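Long-range contacts in protein DOA1 (Saccharomyces cerevisiae, PDB 3ODT), which probably binds ubiquitin through its WD40 beta-propeller and, by doing so, regulates the turnover of F-box proteins: residues A[154-158]-A[169-173]; A[193-198]-A[209-213]; A[264-270]-A[282-286]. All coordinates share one frame; numbering follows the deposited sequence. Where two conformers were deposited one is given.

Interaction 1. Residues A[154-158]-A[169-173]; sequences SENKF and LWQND
Q171 reaches past K157 with its amide to the turn that precedes strand 157-162. Its NE2 donates to E155 O at 3.0 Å, nearly straight (168° at the hydrogen), onto a lone pair in the carbonyl plane; that oxygen lies close to the Q171 amide plane. An extended chain with CG anti to the backbone N (chi1 -177°) gives the reach, and the bond fixes the rotation of the amide. K157, the non-hydrogen-bonded partner of Q171, runs obliquely across that chain, with K157 CE 3.7 Å from Q171 NE2. Farther out, K157 NZ makes a long, weak salt bridge to E155 OE1 (3.4 Å).

The other face of the hairpin carries F158 and W170, a hydrogen-bonded pair whose backbones donate to each other, W170 N meeting F158 O at 2.8 Å. The F158 ring turns an edge to the neighbouring strand end, where its CE2 lies 3.5 Å from N172 O in the ring plane, and N156 C sits over one face. The indole brings an edge to F158 O, at 3.4 Å from W170 CD1. N172 N closes the register on N156 O at 2.9 Å, where N156 and K157 form a G1 bulge opposite S152; beside it the N156 and N172 amide planes stand 42° apart.

W170 NE1 bonds T160 on strand 157-162, as in the tryptophan-to-Ser/Thr step of the WD40 hydrogen-bond network. Strand 133-139 of the preceding blade packs Y136 against N156 and N172 and L138 against the F158 and W170 side chains, while I176 of strand 174-179 meets K157 and L169.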
loop_
_atom_site.group_PDB
_atom_site.type_symbol
_atom_site.label_atom_id
_atom_site.label_comp_id
_atom_site.label_asym_id
_atom_site.label_seq_id
_atom_site.Cartn_x
_atom_site.Cartn_y
_atom_site.Cartn_z
ATOM N N SER A 154 19.264 1.513 7.232
ATOM C CA SER A 154 20.675 1.518 7.604
ATOM C C SER A 154 21.332 0.135 7.523
ATOM O O SER A 154 22.531 0.041 7.303
ATOM C CB SER A 154 20.852 2.104 9.002
ATOM O OG SER A 154 20.365 1.218 9.994
ATOM N N GLU A 155 20.564 -0.935 7.709
ATOM C CA GLU A 155 21.115 -2.284 7.572
ATOM C C GLU A 155 20.845 -2.856 6.184
ATOM O O GLU A 155 21.206 -4.001 5.907
ATOM C CB GLU A 155 20.501 -3.223 8.608
ATOM C CG GLU A 155 20.776 -2.844 10.046
ATOM C CD GLU A 155 20.196 -3.846 11.038
ATOM O OE1 GLU A 155 20.718 -4.979 11.122
ATOM O OE2 GLU A 155 19.211 -3.509 11.727
ATOM N N ASN A 156 20.201 -2.072 5.323
ATOM C CA ASN A 156 19.772 -2.548 4.016
ATOM C C ASN A 156 18.990 -3.827 4.128
ATOM O O ASN A 156 19.264 -4.793 3.413
ATOM C CB ASN A 156 20.976 -2.735 3.093
ATOM C CG ASN A 156 21.675 -1.443 2.824
ATOM O OD1 ASN A 156 21.042 -0.449 2.514
ATOM N ND2 ASN A 156 22.990 -1.439 2.956
ATOM N N LYS A 157 17.996 -3.846 5.011
ATOM C CA LYS A 157 17.135 -5.020 5.143
ATOM C C LYS A 157 15.756 -4.721 4.604
ATOM O O LYS A 157 15.191 -3.665 4.882
ATOM C CB LYS A 157 17.049 -5.460 6.612
ATOM C CG LYS A 157 18.300 -6.162 7.081
ATOM C CD LYS A 157 18.190 -6.626 8.546
ATOM C CE LYS A 157 19.346 -7.542 8.907
ATOM N NZ LYS A 157 19.303 -7.943 10.336
ATOM N N PHE A 158 15.242 -5.654 3.823
ATOM C CA PHE A 158 14.010 -5.490 3.077
ATOM C C PHE A 158 13.168 -6.733 3.273
ATOM O O PHE A 158 13.693 -7.832 3.553
ATOM C CB PHE A 158 14.306 -5.284 1.589
ATOM C CG PHE A 158 15.404 -4.274 1.354
ATOM C CD1 PHE A 158 15.187 -2.955 1.641
ATOM C CD2 PHE A 158 16.664 -4.664 0.927
ATOM C CE1 PHE A 158 16.185 -2.022 1.474
ATOM C CE2 PHE A 158 17.667 -3.746 0.782
ATOM C CZ PHE A 158 17.424 -2.415 1.043
ATOM N N LEU A 169 13.000 -12.111 3.908
ATOM C CA LEU A 169 13.802 -11.042 4.465
ATOM C C LEU A 169 15.162 -11.038 3.773
ATOM O O LEU A 169 15.777 -12.094 3.583
ATOM C CB LEU A 169 13.978 -11.277 5.957
ATOM C CG LEU A 169 14.947 -10.364 6.702
ATOM C CD1 LEU A 169 14.438 -8.932 6.735
ATOM C CD2 LEU A 169 15.178 -10.867 8.128
ATOM N N TRP A 170 15.598 -9.863 3.343
ATOM C CA TRP A 170 16.787 -9.671 2.523
ATOM C C TRP A 170 17.741 -8.766 3.250
ATOM O O TRP A 170 17.319 -7.894 4.010
ATOM C CB TRP A 170 16.387 -8.944 1.235
ATOM C CG TRP A 170 15.340 -9.600 0.432
ATOM C CD1 TRP A 170 14.004 -9.646 0.712
ATOM C CD2 TRP A 170 15.522 -10.309 -0.798
ATOM N NE1 TRP A 170 13.351 -10.350 -0.267
ATOM C CE2 TRP A 170 14.256 -10.769 -1.204
ATOM C CE3 TRP A 170 16.635 -10.583 -1.609
ATOM C CZ2 TRP A 170 14.058 -11.472 -2.379
ATOM C CZ3 TRP A 170 16.434 -11.297 -2.776
ATOM C CH2 TRP A 170 15.148 -11.718 -3.162
ATOM N N GLN A 171 19.032 -8.944 3.000
ATOM C CA GLN A 171 20.014 -7.940 3.368
ATOM C C GLN A 171 20.841 -7.679 2.127
ATOM O O GLN A 171 21.355 -8.604 1.493
ATOM C CB GLN A 171 20.864 -8.373 4.540
ATOM C CG GLN A 171 21.846 -7.292 4.986
ATOM C CD GLN A 171 22.345 -7.496 6.391
ATOM O OE1 GLN A 171 22.709 -8.614 6.793
ATOM N NE2 GLN A 171 22.420 -6.402 7.147
ATOM N N ASN A 172 20.917 -6.415 1.721
ATOM C CA ASN A 172 21.481 -6.081 0.419
ATOM C C ASN A 172 20.575 -6.649 -0.671
ATOM O O ASN A 172 19.377 -6.364 -0.695
ATOM C CB ASN A 172 22.897 -6.642 0.281
ATOM C CG ASN A 172 23.891 -5.943 1.188
ATOM O OD1 ASN A 172 23.708 -4.781 1.549
ATOM N ND2 ASN A 172 24.950 -6.651 1.561
ATOM N N ASP A 173 21.137 -7.460 -1.564
ATOM C CA ASP A 173 20.330 -8.189 -2.535
ATOM C C ASP A 173 20.288 -9.697 -2.323
ATOM O O ASP A 173 19.953 -10.446 -3.249
ATOM C CB ASP A 173 20.790 -7.862 -3.959
ATOM C CG ASP A 173 22.199 -8.306 -4.238
ATOM O OD1 ASP A 173 22.877 -8.786 -3.312
ATOM O OD2 ASP A 173 22.623 -8.181 -5.409
#

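Interaction 2. Residues A[193-198]-A[209-213]; sequences VDDGHF and LVDMH
F198 packs upon V210, its hydrogen-bonded partner across the hairpin, and can be traced outward atom by atom. At CB the chain turns so that CG falls between the backbone N and the carbonyl carbon (chi1 71°), the crowded position, which swings the ring across to the other strand. CD1 and CE1 pass along the V210 side chain, CE1 being 3.7 Å from V210 CG2. At the tip, CZ lies 3.6 Å from V210 CB, and CE2 meets V210 CG1 at 3.7 Å. V210 CB thus stands over one ring face, a CH-pi contact 3.8 Å from the F198 centroid. CD2 completes the circuit at the ring edge, 3.6 Å from the selenium of selenomethionine M212, a Met-aromatic contact that is doubtful because M212 has a second conformer.

Between the backbones, V210 N donates to F198 O at 2.8 Å, and M212 N donates to G196 O. D194 braces the turn: OD1 accepts G196 N in an Asx turn and, on its syn lone pair, H197 ND1 at 2.8 Å, in the plane of the imidazole, which fixes the tilt of that ring.

F179 meets the F198 ring edge-to-face, and L159 and I167 of the preceding blade's strands 157-162 and 167-171 also touch the F198 side chain. Within its own blade, strand 217-222 covers L209 with L218 and Y221.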
loop_
_atom_site.group_PDB
_atom_site.type_symbol
_atom_site.label_atom_id
_atom_site.label_comp_id
_atom_site.label_asym_id
_atom_site.label_seq_id
_atom_site.Cartn_x
_atom_site.Cartn_y
_atom_site.Cartn_z
ATOM N N VAL A 193 6.284 -3.605 11.692
ATOM C CA VAL A 193 6.006 -3.001 12.987
ATOM C C VAL A 193 7.291 -2.371 13.567
ATOM O O VAL A 193 7.333 -1.191 13.941
ATOM C CB VAL A 193 5.436 -4.044 13.937
ATOM C CG1 VAL A 193 5.213 -3.464 15.342
ATOM C CG2 VAL A 193 4.139 -4.621 13.394
ATOM N N ASP A 194 8.353 -3.155 13.569
ATOM C CA ASP A 194 9.672 -2.721 13.994
ATOM C C ASP A 194 10.659 -3.742 13.471
ATOM O O ASP A 194 10.286 -4.661 12.712
ATOM C CB ASP A 194 9.743 -2.571 15.516
ATOM C CG ASP A 194 9.354 -3.837 16.265
ATOM O OD1 ASP A 194 9.617 -4.969 15.770
ATOM O OD2 ASP A 194 8.771 -3.691 17.363
ATOM N N ASP A 195 11.934 -3.600 13.844
ATOM C CA ASP A 195 12.984 -4.463 13.287
ATOM C C ASP A 195 12.725 -5.937 13.579
ATOM O O ASP A 195 13.286 -6.811 12.927
ATOM C CB ASP A 195 14.351 -4.083 13.855
ATOM C CG ASP A 195 14.904 -2.818 13.233
ATOM O OD1 ASP A 195 14.218 -2.191 12.410
ATOM O OD2 ASP A 195 16.037 -2.440 13.579
ATOM N N GLY A 196 11.884 -6.212 14.571
ATOM C CA GLY A 196 11.688 -7.579 15.028
ATOM C C GLY A 196 10.326 -8.185 14.750
ATOM O O GLY A 196 10.082 -9.316 15.133
ATOM N N HIS A 197 9.445 -7.444 14.090
ATOM C CA HIS A 197 8.101 -7.920 13.871
ATOM C C HIS A 197 7.502 -7.326 12.604
ATOM O O HIS A 197 7.722 -6.157 12.289
ATOM C CB HIS A 197 7.205 -7.518 15.047
ATOM C CG HIS A 197 7.719 -7.985 16.363
ATOM N ND1 HIS A 197 8.654 -7.278 17.077
ATOM C CD2 HIS A 197 7.443 -9.096 17.083
ATOM C CE1 HIS A 197 8.945 -7.940 18.185
ATOM N NE2 HIS A 197 8.218 -9.040 18.214
ATOM N N PHE A 198 6.707 -8.136 11.898
ATOM C CA PHE A 198 5.920 -7.671 10.774
ATOM C C PHE A 198 4.527 -8.263 10.808
ATOM O O PHE A 198 4.278 -9.243 11.506
ATOM C CB PHE A 198 6.649 -7.955 9.435
ATOM C CG PHE A 198 6.715 -9.413 9.041
ATOM C CD1 PHE A 198 5.644 -10.030 8.389
ATOM C CD2 PHE A 198 7.859 -10.160 9.282
ATOM C CE1 PHE A 198 5.720 -11.382 8.005
ATOM C CE2 PHE A 198 7.927 -11.524 8.917
ATOM C CZ PHE A 198 6.876 -12.127 8.268
ATOM N N LEU A 209 0.595 -11.526 12.638
ATOM C CA LEU A 209 1.734 -10.856 13.249
ATOM C C LEU A 209 2.818 -11.906 13.448
ATOM O O LEU A 209 2.557 -12.976 14.004
ATOM C CB LEU A 209 1.301 -10.274 14.596
ATOM C CG LEU A 209 2.423 -9.673 15.429
ATOM C CD1 LEU A 209 3.019 -8.439 14.762
ATOM C CD2 LEU A 209 1.884 -9.328 16.782
ATOM N N VAL A 210 4.015 -11.623 12.956
ATOM C CA VAL A 210 5.096 -12.586 12.890
ATOM C C VAL A 210 6.376 -12.034 13.535
ATOM O O VAL A 210 6.755 -10.875 13.340
ATOM C CB VAL A 210 5.392 -12.936 11.395
ATOM C CG1 VAL A 210 6.467 -14.014 11.285
ATOM C CG2 VAL A 210 4.101 -13.406 10.693
ATOM N N ASP A 211 7.039 -12.895 14.292
ATOM C CA ASP A 211 8.348 -12.612 14.869
ATOM C C ASP A 211 9.413 -12.779 13.773
ATOM O O ASP A 211 9.563 -13.831 13.183
ATOM C CB ASP A 211 8.589 -13.559 16.050
ATOM C CG ASP A 211 9.870 -13.279 16.790
ATOM O OD1 ASP A 211 10.939 -13.166 16.163
ATOM O OD2 ASP A 211 9.818 -13.200 18.026
HETATM N N MSE A 212 10.118 -11.715 13.460
HETATM C CA MSE A 212 11.046 -11.792 12.360
HETATM C C MSE A 212 12.234 -12.693 12.619
HETATM O O MSE A 212 12.814 -13.242 11.682
HETATM C CB MSE A 212 11.594 -10.433 12.046
HETATM C CG MSE A 212 12.364 -10.529 10.798
HETATM SE SE MSE A 212 11.456 -9.673 9.567
HETATM C CE MSE A 212 12.301 -8.223 9.923
ATOM N N HIS A 213 12.617 -12.823 13.876
ATOM C CA HIS A 213 13.766 -13.656 14.206
ATOM C C HIS A 213 13.413 -15.148 14.242
ATOM O O HIS A 213 14.145 -15.975 13.714
ATOM C CB HIS A 213 14.369 -13.223 15.543
ATOM C CG HIS A 213 15.448 -14.127 16.029
ATOM N ND1 HIS A 213 16.684 -14.206 15.421
ATOM C CD2 HIS A 213 15.476 -15.007 17.055
ATOM C CE1 HIS A 213 17.428 -15.091 16.059
ATOM N NE2 HIS A 213 16.717 -15.594 17.052
#

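Interaction 3. Residues A[264-270]-A[282-286]; sequences LPAISIW and VGSSD
V282, within strand 280-284, the second strand of a WD40 propeller blade, presses CG1 tightly on I269 CG2 (3.4 Å) of the blade's first strand; L264 CD1 meets the same methyl tip to tip at 4.0 Å. G283 contributes its carbonyl, taking W270 N at 2.9 Å. S284 faces I269 as its non-hydrogen-bonded partner, its CB 3.8 Å from I269 CD1.

At S285 the strand gives way to a turn. S285 N donates to S268 O, and its OG folds back (chi1 60°) to accept S268 N at 2.9 Å, gripping the incoming loop. S285 is also a calcium ligand with D20 and N287, and D20 in turn accepts from W270 NE1.

D286 lays its carboxylate against A266, with CG 3.7 Å from A266 CB, and holds R290 of the next strand in a salt bridge through OD2. An alanine here would probably cost R290 this carboxylate mate and leave S284 OG without its D286 OD1 acceptor, with a weak bond to L288 O remaining. The hydroxyl of S284 donates to D286 OD1 at 2.6 Å, meeting it on the syn side but 31° out of the carboxylate plane.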
loop_
_atom_site.group_PDB
_atom_site.type_symbol
_atom_site.label_atom_id
_atom_site.label_comp_id
_atom_site.label_asym_id
_atom_site.label_seq_id
_atom_site.Cartn_x
_atom_site.Cartn_y
_atom_site.Cartn_z
ATOM N N LEU A 264 -18.545 -1.529 2.231
ATOM C CA LEU A 264 -18.755 -0.581 1.142
ATOM C C LEU A 264 -19.400 -1.227 -0.078
ATOM O O LEU A 264 -19.221 -2.421 -0.298
ATOM C CB LEU A 264 -17.404 -0.011 0.727
ATOM C CG LEU A 264 -16.684 0.793 1.825
ATOM C CD1 LEU A 264 -15.327 1.214 1.355
ATOM C CD2 LEU A 264 -17.461 2.024 2.218
ATOM N N PRO A 265 -20.131 -0.420 -0.882
ATOM C CA PRO A 265 -20.838 -0.941 -2.062
ATOM C C PRO A 265 -19.896 -1.028 -3.270
ATOM O O PRO A 265 -20.140 -0.420 -4.324
ATOM C CB PRO A 265 -21.961 0.089 -2.288
ATOM C CG PRO A 265 -21.347 1.396 -1.808
ATOM C CD PRO A 265 -20.448 1.005 -0.635
ATOM N N ALA A 266 -18.832 -1.801 -3.104
ATOM C CA ALA A 266 -17.856 -2.034 -4.145
ATOM C C ALA A 266 -17.421 -3.474 -4.074
ATOM O O ALA A 266 -17.223 -4.009 -2.993
ATOM C CB ALA A 266 -16.662 -1.121 -3.923
ATOM N N ILE A 267 -17.245 -4.134 -5.213
ATOM C CA ILE A 267 -16.955 -5.560 -5.190
ATOM C C ILE A 267 -15.572 -5.863 -4.585
ATOM O O ILE A 267 -15.384 -6.955 -4.044
ATOM C CB ILE A 267 -17.087 -6.251 -6.570
ATOM C CG1 ILE A 267 -16.106 -5.667 -7.587
ATOM C CG2 ILE A 267 -18.566 -6.224 -7.046
ATOM C CD1 ILE A 267 -16.170 -6.358 -8.931
ATOM N N SER A 268 -14.639 -4.916 -4.686
ATOM C CA SER A 268 -13.276 -5.082 -4.155
ATOM C C SER A 268 -12.774 -3.807 -3.530
ATOM O O SER A 268 -12.914 -2.718 -4.129
ATOM C CB SER A 268 -12.305 -5.417 -5.297
ATOM O OG SER A 268 -12.724 -6.546 -6.043
ATOM N N ILE A 269 -12.152 -3.907 -2.358
ATOM C CA ILE A 269 -11.491 -2.753 -1.751
ATOM C C ILE A 269 -9.973 -2.975 -1.884
ATOM O O ILE A 269 -9.449 -3.903 -1.293
ATOM C CB ILE A 269 -11.848 -2.581 -0.263
ATOM C CG1 ILE A 269 -13.336 -2.830 -0.018
ATOM C CG2 ILE A 269 -11.403 -1.162 0.203
ATOM C CD1 ILE A 269 -14.268 -1.990 -0.866
ATOM N N TRP A 270 -9.319 -2.181 -2.742
ATOM C CA TRP A 270 -7.949 -2.455 -3.139
ATOM C C TRP A 270 -6.864 -1.941 -2.207
ATOM O O TRP A 270 -5.784 -2.523 -2.131
ATOM C CB TRP A 270 -7.680 -1.913 -4.543
ATOM C CG TRP A 270 -8.502 -2.554 -5.573
ATOM C CD1 TRP A 270 -9.477 -1.980 -6.327
ATOM C CD2 TRP A 270 -8.429 -3.925 -5.969
ATOM N NE1 TRP A 270 -10.027 -2.917 -7.175
ATOM C CE2 TRP A 270 -9.400 -4.118 -6.970
ATOM C CE3 TRP A 270 -7.653 -5.005 -5.558
ATOM C CZ2 TRP A 270 -9.607 -5.347 -7.579
ATOM C CZ3 TRP A 270 -7.846 -6.236 -6.178
ATOM C CH2 TRP A 270 -8.839 -6.400 -7.154
ATOM N N VAL A 282 -9.261 5.233 1.486
ATOM C CA VAL A 282 -9.691 3.968 0.918
ATOM C C VAL A 282 -9.881 4.088 -0.599
ATOM O O VAL A 282 -10.548 5.001 -1.078
ATOM C CB VAL A 282 -11.047 3.506 1.530
ATOM C CG1 VAL A 282 -11.422 2.128 1.021
ATOM C CG2 VAL A 282 -10.987 3.522 3.038
ATOM N N GLY A 283 -9.264 3.177 -1.345
ATOM C CA GLY A 283 -9.470 3.087 -2.779
ATOM C C GLY A 283 -10.198 1.794 -3.124
ATOM O O GLY A 283 -9.794 0.717 -2.716
ATOM N N SER A 284 -11.245 1.893 -3.942
ATOM C CA SER A 284 -12.105 0.755 -4.214
ATOM C C SER A 284 -12.516 0.596 -5.678
ATOM O O SER A 284 -12.262 1.464 -6.548
ATOM C CB SER A 284 -13.324 0.778 -3.290
ATOM O OG SER A 284 -13.930 2.040 -3.278
ATOM N N SER A 285 -13.153 -0.534 -5.957
ATOM C CA SER A 285 -13.501 -0.893 -7.318
ATOM C C SER A 285 -14.674 -0.099 -7.913
ATOM O O SER A 285 -14.946 -0.203 -9.107
ATOM C CB SER A 285 -13.855 -2.373 -7.372
ATOM O OG SER A 285 -14.948 -2.658 -6.530
ATOM N N ASP A 286 -15.364 0.674 -7.076
ATOM C CA ASP A 286 -16.423 1.547 -7.575
ATOM C C ASP A 286 -15.843 2.855 -8.111
ATOM O O ASP A 286 -16.567 3.795 -8.400
ATOM C CB ASP A 286 -17.471 1.816 -6.497
ATOM C CG ASP A 286 -16.886 2.385 -5.229
ATOM O OD1 ASP A 286 -15.670 2.557 -5.139
ATOM O OD2 ASP A 286 -17.670 2.652 -4.304
#

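Overall arrangement
All three contacts lie at blade-hairpin ends: interactions 1 and 2 each join the second and third strands within one blade, in adjacent blades, interaction 3 the first and second of the blade closed by strand 9-14. None is fully buried, interaction 3 having the largest buried share. Interactions 1 and 2 touch, centres about 14 Å apart: L169 CD2 packs on M212 CG at 3.9 Å, while the like-charged E155 and D195 carboxylates lie close. Interaction 3 lies across the propeller, centres about 34 Å from interaction 1 and about 29 Å from interaction 2. Amide and lysine chemistry marks interaction 1, aromatic packing interaction 2, serine hydroxyls and a carboxylate, with S285 at the calcium site, interaction 3.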